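Local coordinates for oxidoreductase, putative (Neosartorya fumigata, PDB 6SKX), which probably catalyses the NADPH-dependent reductive amination of carbonyl compounds to amines through reduction of an imine, at residues 17-22 and 147-152; 2-7 and 25-30. All blocks are in the same frame, centred on the assembly; numbering follows the deposited sequence.

Contact 1 (17-22 and 147-152); sequences ASRFLE and LSVLAK
Arg19 and Phe20, on helix 11-22 of the Rossmann-type NADP-binding domain, reach across to Val149 and Leu150 in the turn between helix 137-147 and strand 152-155. Arg19 CB lies 4.1 Å from Leu150 CD2. CG is anti to the backbone N (chi1 -172°) and keeps to the same methyl, the two side chains sliding past one another in opposite directions. The chain bends at chi2, and CD then runs on near Val149 O, where the head group takes hold side-on. Arg19 NE makes the shorter and straighter bond to Val149 O, 2.9 Å at 164°, approaching from above the carbonyl plane. Arg19 NH2 adds a more bent one of 3.3 Å to Val149 O, this time in the carbonyl plane on a lone pair. With the oxygen almost in the guanidinium plane, the pair of bonds fixes how the head is turned, and a salt bridge from NH2 to Glu23 steadies it further. The Phe20 side chain crosses those of Val149 and Leu150 at about a right angle: Val149 CG2 comes obliquely to Phe20 CE1 at 3.8 Å, while Leu150 CD2 sits over one face of the Phe20 ring in a CH-pi contact, 4.3 Å from the centroid.

Contact 2 (2-7 and 25-30); sequences SSVSIF and YKVAVW
Phe7 and Trp30 meet at the C-terminal ends of two parallel strands, with Phe7 CD2 3.3 Å above one face of the Trp30 indole, toward its rim. The Phe7 ring and the five-membered ring of Trp30 lie 4.9 Å apart between centroids with planes at 30°, slid so far that they barely overlap. Trp30 CB comes obliquely to the phenyl, 3.5 Å from Phe7 CD2. At the other end, Ser3 O lies distantly at the edge of the Tyr25 ring, whose hydroxyl bonds to Asp146. Between the rings run five backbone hydrogen bonds, from Lys26 N to Ser2 O (2.9 Å) through to Trp30 N to Ile6 O (2.9 Å). Lys26 NZ donates to a water that makes a weak bond to Val4 O. Val4 CG1 and Val27 CG2 pack side by side at 3.9 Å on the sheet face that also carries Ile6 and Val29. These are the two strands of the first beta-alpha-beta unit of the Rossmann fold. Helix 11-22 covers the valine face through Phe20 and Leu21; on the other face Phe7 and Trp30 touch helix 68-75, and strand 60-63 pairs with the far edge of strand 3-7.

How the contacts relate
From the N terminus, strand 3-7 leads into helix 11-22, and the chain returns in strand 26-30, alongside strand 3-7; contact 2 closes this short beta-alpha-beta loop. Contact 1 begins on the helix inside that loop and closes only after more than 120 residues, at the turn before strand 152-155, so the two closures cross instead of nesting. Phe20 joins them: its ring packs on Val4, its CB on Val27, and its carbonyl oxygen probably accepts a hydrogen bond from Tyr25 N. Together they tie the first crossover, toward one end of the sheet, to the connection entering the outermost strand at the other.

Contact 1 (17-22 and 147-152)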
loop_
_atom_site.group_PDB
_atom_site.type_symbol
_atom_site.label_atom_id
_atom_site.label_comp_id
_atom_site.label_asym_id
_atom_site.label_seq_id
_atom_site.Cartn_x
_atom_site.Cartn_y
_atom_site.Cartn_z
ATOM N N ALA A 17 -27.405 -5.730 -11.841
ATOM C CA ALA A 17 -28.613 -6.048 -12.627
ATOM C C ALA A 17 -28.244 -6.823 -13.906
ATOM O O ALA A 17 -28.890 -7.863 -14.150
ATOM C CB ALA A 17 -29.362 -4.766 -12.907
ATOM N N SER A 18 -27.240 -6.366 -14.670
ATOM C CA SER A 18 -26.695 -7.067 -15.875
ATOM C C SER A 18 -26.433 -8.522 -15.550
ATOM O O SER A 18 -26.911 -9.408 -16.301
ATOM C CB SER A 18 -25.418 -6.508 -16.430
ATOM O OG SER A 18 -25.710 -5.370 -17.189
ATOM N N ARG A 19 -25.677 -8.725 -14.490
ATOM C CA ARG A 19 -25.275 -10.079 -14.041
ATOM C C ARG A 19 -26.509 -10.929 -13.691
ATOM O O ARG A 19 -26.597 -12.077 -14.183
ATOM C CB ARG A 19 -24.298 -9.914 -12.876
ATOM C CG ARG A 19 -23.660 -11.212 -12.450
ATOM C CD ARG A 19 -22.936 -11.914 -13.579
ATOM N NE ARG A 19 -22.626 -13.215 -13.017
ATOM C CZ ARG A 19 -22.323 -14.305 -13.698
ATOM N NH1 ARG A 19 -22.254 -14.284 -15.020
ATOM N NH2 ARG A 19 -22.092 -15.422 -13.032
ATOM N N PHE A 20 -27.484 -10.415 -12.926
ATOM C CA PHE A 20 -28.724 -11.202 -12.652
ATOM C C PHE A 20 -29.437 -11.548 -13.967
ATOM O O PHE A 20 -29.923 -12.690 -14.110
ATOM C CB PHE A 20 -29.653 -10.500 -11.653
ATOM C CG PHE A 20 -29.249 -10.701 -10.216
ATOM C CD1 PHE A 20 -29.175 -11.974 -9.676
ATOM C CD2 PHE A 20 -28.881 -9.631 -9.417
ATOM C CE1 PHE A 20 -28.763 -12.166 -8.367
ATOM C CE2 PHE A 20 -28.463 -9.827 -8.111
ATOM C CZ PHE A 20 -28.429 -11.097 -7.582
ATOM N N LEU A 21 -29.470 -10.634 -14.929
ATOM C CA LEU A 21 -30.141 -10.853 -16.250
ATOM C C LEU A 21 -29.365 -11.890 -17.098
ATOM O O LEU A 21 -30.009 -12.699 -17.698
ATOM C CB LEU A 21 -30.245 -9.520 -17.003
ATOM C CG LEU A 21 -31.312 -8.556 -16.500
ATOM C CD1 LEU A 21 -31.040 -7.143 -17.018
ATOM C CD2 LEU A 21 -32.707 -9.013 -16.942
ATOM N N GLU A 22 -28.032 -11.891 -17.114
ATOM C CA GLU A 22 -27.226 -12.939 -17.809
ATOM C C GLU A 22 -27.570 -14.322 -17.227
ATOM O O GLU A 22 -27.536 -15.302 -17.967
ATOM C CB GLU A 22 -25.708 -12.811 -17.606
ATOM C CG GLU A 22 -25.071 -11.542 -18.117
ATOM C CD GLU A 22 -25.441 -11.218 -19.546
ATOM O OE1 GLU A 22 -25.378 -12.157 -20.378
ATOM O OE2 GLU A 22 -25.822 -10.038 -19.808
ATOM N N LEU A 147 -27.087 -14.597 -4.377
ATOM C CA LEU A 147 -25.984 -13.620 -4.195
ATOM C C LEU A 147 -24.653 -14.175 -4.753
ATOM O O LEU A 147 -23.855 -13.382 -5.221
ATOM C CB LEU A 147 -25.873 -13.278 -2.711
ATOM C CG LEU A 147 -27.072 -12.512 -2.152
ATOM C CD1 LEU A 147 -26.989 -12.423 -0.639
ATOM C CD2 LEU A 147 -27.204 -11.141 -2.782
ATOM N N SER A 148 -24.442 -15.488 -4.761
ATOM C CA SER A 148 -23.172 -16.094 -5.227
ATOM C C SER A 148 -22.998 -15.936 -6.759
ATOM O O SER A 148 -21.887 -16.192 -7.231
ATOM C CB SER A 148 -23.070 -17.530 -4.756
ATOM O OG SER A 148 -24.049 -18.345 -5.393
ATOM N N VAL A 149 -23.986 -15.468 -7.550
ATOM C CA VAL A 149 -23.719 -15.240 -9.007
ATOM C C VAL A 149 -22.904 -13.954 -9.164
ATOM O O VAL A 149 -22.279 -13.784 -10.213
ATOM C CB VAL A 149 -24.971 -15.219 -9.911
ATOM C CG1 VAL A 149 -25.862 -16.449 -9.693
ATOM C CG2 VAL A 149 -25.758 -13.917 -9.813
ATOM N N LEU A 150 -22.876 -13.086 -8.153
ATOM C CA LEU A 150 -22.171 -11.783 -8.236
ATOM C C LEU A 150 -20.679 -11.928 -7.893
ATOM O O LEU A 150 -19.886 -11.119 -8.401
ATOM C CB LEU A 150 -22.802 -10.800 -7.244
ATOM C CG LEU A 150 -24.301 -10.531 -7.385
ATOM C CD1 LEU A 150 -24.748 -9.576 -6.283
ATOM C CD2 LEU A 150 -24.648 -9.960 -8.753
ATOM N N ALA A 151 -20.332 -12.804 -6.951
ATOM C CA ALA A 151 -19.060 -12.744 -6.195
ATOM C C ALA A 151 -19.015 -13.850 -5.155
ATOM O O ALA A 151 -20.101 -14.385 -4.802
ATOM C CB ALA A 151 -18.942 -11.407 -5.519
ATOM N N LYS A 152 -17.808 -14.166 -4.680
ATOM C CA LYS A 152 -17.614 -14.956 -3.441
ATOM C C LYS A 152 -18.398 -14.262 -2.320
ATOM O O LYS A 152 -18.332 -13.007 -2.243
ATOM C CB LYS A 152 -16.129 -15.083 -3.069
ATOM C CG LYS A 152 -15.350 -16.185 -3.791
#

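Contact 2 (2-7 and 25-30)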
loop_
_atom_site.group_PDB
_atom_site.type_symbol
_atom_site.label_atom_id
_atom_site.label_comp_id
_atom_site.label_asym_id
_atom_site.label_seq_id
_atom_site.Cartn_x
_atom_site.Cartn_y
_atom_site.Cartn_z
ATOM N N SER A 2 -36.367 -17.682 -10.963
ATOM C CA SER A 2 -36.486 -16.913 -9.693
ATOM C C SER A 2 -36.435 -15.409 -9.981
ATOM O O SER A 2 -36.153 -15.044 -11.106
ATOM C CB SER A 2 -35.495 -17.310 -8.649
ATOM O OG SER A 2 -35.898 -16.825 -7.380
ATOM N N SER A 3 -36.679 -14.578 -8.970
ATOM C CA SER A 3 -36.732 -13.118 -9.201
ATOM C C SER A 3 -35.846 -12.343 -8.228
ATOM O O SER A 3 -35.381 -12.916 -7.263
ATOM C CB SER A 3 -38.141 -12.636 -9.110
ATOM O OG SER A 3 -38.540 -12.557 -7.762
ATOM N N VAL A 4 -35.676 -11.056 -8.512
ATOM C CA VAL A 4 -34.887 -10.105 -7.691
ATOM C C VAL A 4 -35.351 -8.690 -8.036
ATOM O O VAL A 4 -35.846 -8.495 -9.118
ATOM C CB VAL A 4 -33.384 -10.305 -7.930
ATOM C CG1 VAL A 4 -32.899 -9.642 -9.198
ATOM C CG2 VAL A 4 -32.563 -9.846 -6.754
ATOM N N SER A 5 -35.241 -7.756 -7.107
ATOM C CA SER A 5 -35.596 -6.336 -7.358
ATOM C C SER A 5 -34.425 -5.462 -6.908
ATOM O O SER A 5 -34.003 -5.640 -5.757
ATOM C CB SER A 5 -36.858 -5.982 -6.603
ATOM O OG SER A 5 -37.295 -4.717 -6.973
ATOM N N ILE A 6 -33.877 -4.613 -7.780
ATOM C CA ILE A 6 -32.634 -3.819 -7.511
ATOM C C ILE A 6 -33.036 -2.351 -7.360
ATOM O O ILE A 6 -33.772 -1.840 -8.231
ATOM C CB ILE A 6 -31.627 -3.941 -8.670
ATOM C CG1 ILE A 6 -31.315 -5.389 -9.065
ATOM C CG2 ILE A 6 -30.374 -3.126 -8.396
ATOM C CD1 ILE A 6 -30.592 -6.150 -8.030
ATOM N N PHE A 7 -32.493 -1.668 -6.366
ATOM C CA PHE A 7 -32.625 -0.195 -6.219
ATOM C C PHE A 7 -31.268 0.451 -6.498
ATOM O O PHE A 7 -30.305 0.268 -5.657
ATOM C CB PHE A 7 -33.152 0.139 -4.820
ATOM C CG PHE A 7 -34.658 0.058 -4.684
ATOM C CD1 PHE A 7 -35.284 -1.141 -4.401
ATOM C CD2 PHE A 7 -35.453 1.188 -4.825
ATOM C CE1 PHE A 7 -36.668 -1.214 -4.284
ATOM C CE2 PHE A 7 -36.837 1.109 -4.724
ATOM C CZ PHE A 7 -37.442 -0.100 -4.479
ATOM N N TYR A 25 -32.401 -14.464 -14.426
ATOM C CA TYR A 25 -33.339 -14.148 -13.326
ATOM C C TYR A 25 -34.379 -13.153 -13.842
ATOM O O TYR A 25 -34.133 -12.500 -14.840
ATOM C CB TYR A 25 -32.587 -13.484 -12.175
ATOM C CG TYR A 25 -31.901 -14.421 -11.219
ATOM C CD1 TYR A 25 -30.731 -15.061 -11.560
ATOM C CD2 TYR A 25 -32.422 -14.660 -9.965
ATOM C CE1 TYR A 25 -30.106 -15.931 -10.688
ATOM C CE2 TYR A 25 -31.805 -15.516 -9.075
ATOM C CZ TYR A 25 -30.644 -16.157 -9.439
ATOM O OH TYR A 25 -30.034 -17.000 -8.570
ATOM N N LYS A 26 -35.530 -13.093 -13.189
ATOM C CA LYS A 26 -36.541 -12.056 -13.497
ATOM C C LYS A 26 -36.066 -10.842 -12.693
ATOM O O LYS A 26 -35.885 -10.996 -11.507
ATOM C CB LYS A 26 -37.924 -12.591 -13.135
ATOM C CG LYS A 26 -39.067 -11.601 -13.234
ATOM C CD LYS A 26 -40.349 -12.129 -12.661
ATOM C CE LYS A 26 -41.459 -11.106 -12.682
ATOM N NZ LYS A 26 -41.459 -10.284 -11.456
ATOM N N VAL A 27 -35.872 -9.691 -13.328
ATOM C CA VAL A 27 -35.181 -8.560 -12.648
ATOM C C VAL A 27 -35.994 -7.273 -12.817
ATOM O O VAL A 27 -36.289 -6.879 -13.971
ATOM C CB VAL A 27 -33.748 -8.368 -13.174
ATOM C CG1 VAL A 27 -33.050 -7.238 -12.440
ATOM C CG2 VAL A 27 -32.916 -9.620 -13.068
ATOM N N ALA A 28 -36.365 -6.670 -11.691
ATOM C CA ALA A 28 -36.983 -5.331 -11.591
ATOM C C ALA A 28 -35.881 -4.342 -11.225
ATOM O O ALA A 28 -35.006 -4.711 -10.432
ATOM C CB ALA A 28 -38.051 -5.354 -10.534
ATOM N N VAL A 29 -35.909 -3.139 -11.785
ATOM C CA VAL A 29 -34.886 -2.101 -11.495
ATOM C C VAL A 29 -35.564 -0.767 -11.171
ATOM O O VAL A 29 -36.462 -0.334 -11.892
ATOM C CB VAL A 29 -33.897 -1.972 -12.677
ATOM C CG1 VAL A 29 -33.221 -3.299 -12.947
ATOM C CG2 VAL A 29 -34.554 -1.440 -13.945
ATOM N N TRP A 30 -35.070 -0.110 -10.145
ATOM C CA TRP A 30 -35.405 1.290 -9.788
ATOM C C TRP A 30 -34.169 2.155 -10.085
ATOM O O TRP A 30 -33.042 1.909 -9.512
ATOM C CB TRP A 30 -35.887 1.371 -8.325
ATOM C CG TRP A 30 -36.410 2.710 -7.913
ATOM C CD1 TRP A 30 -37.710 3.108 -7.886
ATOM C CD2 TRP A 30 -35.633 3.840 -7.474
ATOM N NE1 TRP A 30 -37.801 4.413 -7.475
ATOM C CE2 TRP A 30 -36.543 4.888 -7.208
ATOM C CE3 TRP A 30 -34.267 4.058 -7.240
ATOM C CZ2 TRP A 30 -36.126 6.142 -6.752
ATOM C CZ3 TRP A 30 -33.849 5.302 -6.810
ATOM C CH2 TRP A 30 -34.770 6.331 -6.569
HETATM O O HOH W 1 -38.901 -8.972 -10.355
#